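Local coordinates for uncharacterized protein (Bordetella bronchiseptica RB50, PDB 3BE3) that is of unknown function but belongs to the DUF1653 family, in the SH3 clan, and folds as a small protein built mainly of antiparallel beta strands, at residues L55-E60 / Q69-Y74. Residues are numbered along the deposited sequence; the frame is centred on the assembly and turned at random.
With SO4 (sulfate ion), chain D.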
ATOM      1  N   LEU B  55      -6.412   6.007   6.296  1.00 12.53           N
ATOM      2  CA  LEU B  55      -6.734   7.322   5.764  1.00 12.93           C
ATOM      3  C   LEU B  55      -7.238   8.267   6.857  1.00 14.40           C
ATOM      4  O   LEU B  55      -6.858   9.439   6.909  1.00 13.99           O
ATOM      5  CB  LEU B  55      -7.791   7.183   4.664  1.00 13.49           C
ATOM      6  CG  LEU B  55      -8.315   8.466   4.016  1.00 13.41           C
ATOM      7  CD1 LEU B  55      -7.197   9.159   3.274  1.00 13.11           C
ATOM      8  CD2 LEU B  55      -9.419   8.135   3.061  1.00 10.17           C
ATOM      9  N   ARG B  56      -8.097   7.756   7.733  1.00 15.22           N
ATOM     10  CA  ARG B  56      -8.649   8.589   8.792  1.00 17.36           C
ATOM     11  C   ARG B  56      -7.601   9.061   9.801  1.00 17.56           C
ATOM     12  O   ARG B  56      -7.771  10.107  10.419  1.00 18.11           O
ATOM     13  CB  ARG B  56      -9.804   7.866   9.497  1.00 17.80           C
ATOM     14  CG  ARG B  56      -9.444   6.568  10.180  1.00 19.82           C
ATOM     15  CD  ARG B  56     -10.687   5.996  10.859  1.00 21.97           C
ATOM     16  NE  ARG B  56     -10.367   4.889  11.757  1.00 23.19           N
ATOM     17  CZ  ARG B  56     -10.324   3.607  11.398  1.00 22.79           C
ATOM     18  NH1 ARG B  56     -10.586   3.252  10.142  1.00 23.81           N
ATOM     19  NH2 ARG B  56     -10.010   2.685  12.301  1.00 18.17           N
ATOM     20  N   ILE B  57      -6.518   8.306   9.961  1.00 16.43           N
ATOM     21  CA  ILE B  57      -5.455   8.721  10.875  1.00 17.59           C
ATOM     22  C   ILE B  57      -4.570   9.731  10.135  1.00 17.34           C
ATOM     23  O   ILE B  57      -4.149  10.744  10.697  1.00 18.00           O
ATOM     24  CB  ILE B  57      -4.581   7.527  11.336  1.00 19.04           C
ATOM     25  CG1 ILE B  57      -5.442   6.491  12.070  1.00 20.30           C
ATOM     26  CG2 ILE B  57      -3.462   8.029  12.232  1.00 18.56           C
ATOM     27  CD1 ILE B  57      -6.152   7.016  13.301  1.00 24.73           C
ATOM     28  N   TRP B  58      -4.293   9.441   8.865  1.00 16.87           N
ATOM     29  CA  TRP B  58      -3.484  10.314   8.006  1.00 16.03           C
ATOM     30  C   TRP B  58      -4.108  11.707   7.969  1.00 15.98           C
ATOM     31  O   TRP B  58      -3.400  12.715   8.009  1.00 16.72           O
ATOM     32  CB  TRP B  58      -3.421   9.726   6.584  1.00 14.20           C
ATOM     33  CG  TRP B  58      -2.725  10.565   5.517  1.00 13.17           C
ATOM     34  CD1 TRP B  58      -3.228  11.656   4.877  1.00 16.14           C
ATOM     35  CD2 TRP B  58      -1.433  10.322   4.925  1.00 14.10           C
ATOM     36  NE1 TRP B  58      -2.342  12.099   3.917  1.00 15.48           N
ATOM     37  CE2 TRP B  58      -1.238  11.292   3.925  1.00 15.71           C
ATOM     38  CE3 TRP B  58      -0.437   9.365   5.132  1.00 14.49           C
ATOM     39  CZ2 TRP B  58      -0.070  11.342   3.151  1.00 14.23           C
ATOM     40  CZ3 TRP B  58       0.721   9.419   4.356  1.00 15.49           C
ATOM     41  CH2 TRP B  58       0.886  10.391   3.379  1.00 15.11           C
ATOM     42  N   ASN B  59      -5.438  11.739   7.898  1.00 17.48           N
ATOM     43  CA  ASN B  59      -6.199  12.985   7.841  1.00 21.05           C
ATOM     44  C   ASN B  59      -6.407  13.702   9.175  1.00 22.99           C
ATOM     45  O   ASN B  59      -6.985  14.788   9.206  1.00 22.91           O
ATOM     46  CB  ASN B  59      -7.571  12.732   7.207  1.00 22.31           C
ATOM     47  CG  ASN B  59      -7.517  12.713   5.702  1.00 24.32           C
ATOM     48  OD1 ASN B  59      -6.710  13.417   5.101  1.00 26.23           O
ATOM     49  ND2 ASN B  59      -8.389  11.928   5.079  1.00 24.04           N
ATOM     50  N   GLU B  60      -5.949  13.118  10.274  1.00 25.46           N
ATOM     51  CA  GLU B  60      -6.137  13.765  11.563  1.00 28.76           C
ATOM     52  C   GLU B  60      -5.286  15.011  11.730  1.00 30.12           C
ATOM     53  O   GLU B  60      -4.232  15.162  11.111  1.00 28.83           O
ATOM     54  CB  GLU B  60      -5.823  12.799  12.712  1.00 27.90           C
ATOM     55  CG  GLU B  60      -6.793  11.646  12.842  1.00 31.13           C
ATOM     56  CD  GLU B  60      -6.497  10.779  14.049  1.00 32.27           C
ATOM     57  OE1 GLU B  60      -5.307  10.556  14.338  1.00 34.99           O
ATOM     58  OE2 GLU B  60      -7.451  10.310  14.702  1.00 33.99           O
ATOM     59  N   GLN B  69      -2.356  21.631  13.287  1.00 40.02           N
ATOM     60  CA  GLN B  69      -1.855  21.497  11.920  1.00 36.21           C
ATOM     61  C   GLN B  69      -2.089  20.090  11.377  1.00 32.75           C
ATOM     62  O   GLN B  69      -2.228  19.134  12.140  1.00 31.38           O
ATOM     63  CB  GLN B  69      -0.364  21.843  11.863  1.00 37.14           C
ATOM     64  CG  GLN B  69       0.549  20.915  12.643  1.00 38.12           C
ATOM     65  CD  GLN B  69       2.016  21.281  12.477  1.00 39.09           C
ATOM     66  OE1 GLN B  69       2.505  21.436  11.356  1.00 39.52           O
ATOM     67  NE2 GLN B  69       2.724  21.417  13.593  1.00 39.52           N
ATOM     68  N   PRO B  70      -2.155  19.943  10.045  1.00 29.71           N
ATOM     69  CA  PRO B  70      -2.380  18.613   9.468  1.00 26.53           C
ATOM     70  C   PRO B  70      -1.259  17.652   9.835  1.00 22.99           C
ATOM     71  O   PRO B  70      -0.109  18.058   9.956  1.00 22.20           O
ATOM     72  CB  PRO B  70      -2.397  18.884   7.962  1.00 27.38           C
ATOM     73  CG  PRO B  70      -2.804  20.315   7.854  1.00 28.09           C
ATOM     74  CD  PRO B  70      -2.037  20.959   8.984  1.00 28.65           C
ATOM     75  N   ARG B  71      -1.598  16.381  10.030  1.00 21.29           N
ATOM     76  CA  ARG B  71      -0.577  15.381  10.328  1.00 18.38           C
ATOM     77  C   ARG B  71       0.290  15.315   9.071  1.00 17.33           C
ATOM     78  O   ARG B  71       1.513  15.246   9.147  1.00 15.59           O
ATOM     79  CB  ARG B  71      -1.213  14.012  10.599  1.00 16.93           C
ATOM     80  CG  ARG B  71      -0.198  12.948  11.023  1.00 17.58           C
ATOM     81  CD  ARG B  71      -0.812  11.557  11.116  1.00 16.72           C
ATOM     82  NE  ARG B  71      -1.829  11.428  12.160  1.00 17.04           N
ATOM     83  CZ  ARG B  71      -1.583  11.464  13.467  1.00 17.88           C
ATOM     84  NH1 ARG B  71      -0.344  11.630  13.919  1.00 19.21           N
ATOM     85  NH2 ARG B  71      -2.582  11.320  14.330  1.00 18.00           N
ATOM     86  N   PHE B  72      -0.376  15.352   7.918  1.00 16.75           N
ATOM     87  CA  PHE B  72       0.280  15.322   6.608  1.00 17.99           C
ATOM     88  C   PHE B  72      -0.266  16.460   5.744  1.00 17.30           C
ATOM     89  O   PHE B  72      -1.457  16.487   5.449  1.00 18.09           O
ATOM     90  CB  PHE B  72       0.018  13.991   5.893  1.00 17.45           C
ATOM     91  CG  PHE B  72       0.779  12.815   6.466  1.00 19.30           C
ATOM     92  CD1 PHE B  72       0.219  12.005   7.451  1.00 17.32           C
ATOM     93  CD2 PHE B  72       2.061  12.507   6.003  1.00 19.23           C
ATOM     94  CE1 PHE B  72       0.921  10.909   7.964  1.00 18.71           C
ATOM     95  CE2 PHE B  72       2.763  11.422   6.506  1.00 18.80           C
ATOM     96  CZ  PHE B  72       2.193  10.620   7.490  1.00 18.10           C
ATOM     97  N   ALA B  73       0.595  17.392   5.342  1.00 16.89           N
ATOM     98  CA  ALA B  73       0.184  18.532   4.509  1.00 17.63           C
ATOM     99  C   ALA B  73       0.561  18.376   3.039  1.00 16.86           C
ATOM    100  O   ALA B  73       1.739  18.259   2.701  1.00 15.96           O
ATOM    101  CB  ALA B  73       0.788  19.824   5.047  1.00 19.06           C
ATOM    102  N   TYR B  74      -0.442  18.388   2.164  1.00 17.32           N
ATOM    103  CA  TYR B  74      -0.227  18.246   0.720  1.00 16.73           C
ATOM    104  C   TYR B  74       0.517  19.459   0.165  1.00 16.87           C
ATOM    105  O   TYR B  74       0.135  20.598   0.432  1.00 14.73           O
ATOM    106  CB  TYR B  74      -1.584  18.107   0.004  1.00 16.08           C
ATOM    107  CG  TYR B  74      -1.524  17.957  -1.512  1.00 17.54           C
ATOM    108  CD1 TYR B  74      -1.052  16.795  -2.103  1.00 15.39           C
ATOM    109  CD2 TYR B  74      -1.949  18.983  -2.349  1.00 17.54           C
ATOM    110  CE1 TYR B  74      -1.007  16.653  -3.496  1.00 16.81           C
ATOM    111  CE2 TYR B  74      -1.901  18.853  -3.742  1.00 17.91           C
ATOM    112  CZ  TYR B  74      -1.429  17.686  -4.316  1.00 17.66           C
ATOM    113  OH  TYR B  74      -1.376  17.563  -5.696  1.00 18.23           O
TER
HETATM  114  S   SO4 D 200       2.999  10.387  13.914  1.00 30.66           S
HETATM  115  O1  SO4 D 200       2.311  10.816  12.679  1.00 29.76           O
HETATM  116  O2  SO4 D 200       2.421  11.116  15.059  1.00 31.90           O
HETATM  117  O3  SO4 D 200       2.806   8.943  14.111  1.00 29.89           O
HETATM  118  O4  SO4 D 200       4.436  10.686  13.808  1.00 28.77           O
HETATM  119  O   HOH W   1      -3.397  15.367   7.781  1.00 21.26           O
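Arg71 sends CG out opposite its backbone N and then bends at chi3 (-65°), which turns the guanidinium edge to Ile57 O, in the last turn of helix 55-58, and to the Glu60 carboxylate just beyond it; Phe72, with CG opposite the carbonyl carbon, brings its ring flat over Trp58. The three nitrogens of the guanidinium each face a different acceptor. Arg71 NE reaches Ile57 O at 2.8 Å, near the guanidinium plane but 44° out of the carbonyl plane. Glu60 N reaches the same Ile57 O from the opposite face, at 3.0 Å. Arg71 NH2 meets Glu60 OE1 at 2.8 Å in a salt bridge that again lies near the guanidinium plane, and the extended Glu60 chain runs alongside Arg71. Arg71 NH1 bonds sulfate O1 at 3.0 Å. Ile57 CG2 packs beside NE.

The aromatic pair is a face-to-face stack: the Trp58 six-membered ring and the Phe72 ring are 3° from parallel, with centroids 3.6 Å apart. Phe72 CB adds a CH-pi contact over the five-membered ring. Tyr13 and Tyr39 meet Trp58 edge-to-face, as His15 does Phe72. On the backbone, Arg71 N donates to Glu60 O (3.1 Å), while a water bridges Trp58 O and Phe72 N. Helix 55-58 and the turn after it are thus joined to strand 67-76 at Arg71, where the strand is interrupted, and at Phe72 just beyond.

The sulfate, probably from the crystallisation liquor, is also held by His15, Tyr16 and Arg53. With NE and NH2 engaged by Ile57 O and Glu60 OE1, both near the guanidinium plane, the rotation of the group is restrained and NH1 is directed to the sulfate, consistent with a pocket suited to an anion, though the sulfate itself says nothing of a natural ligand.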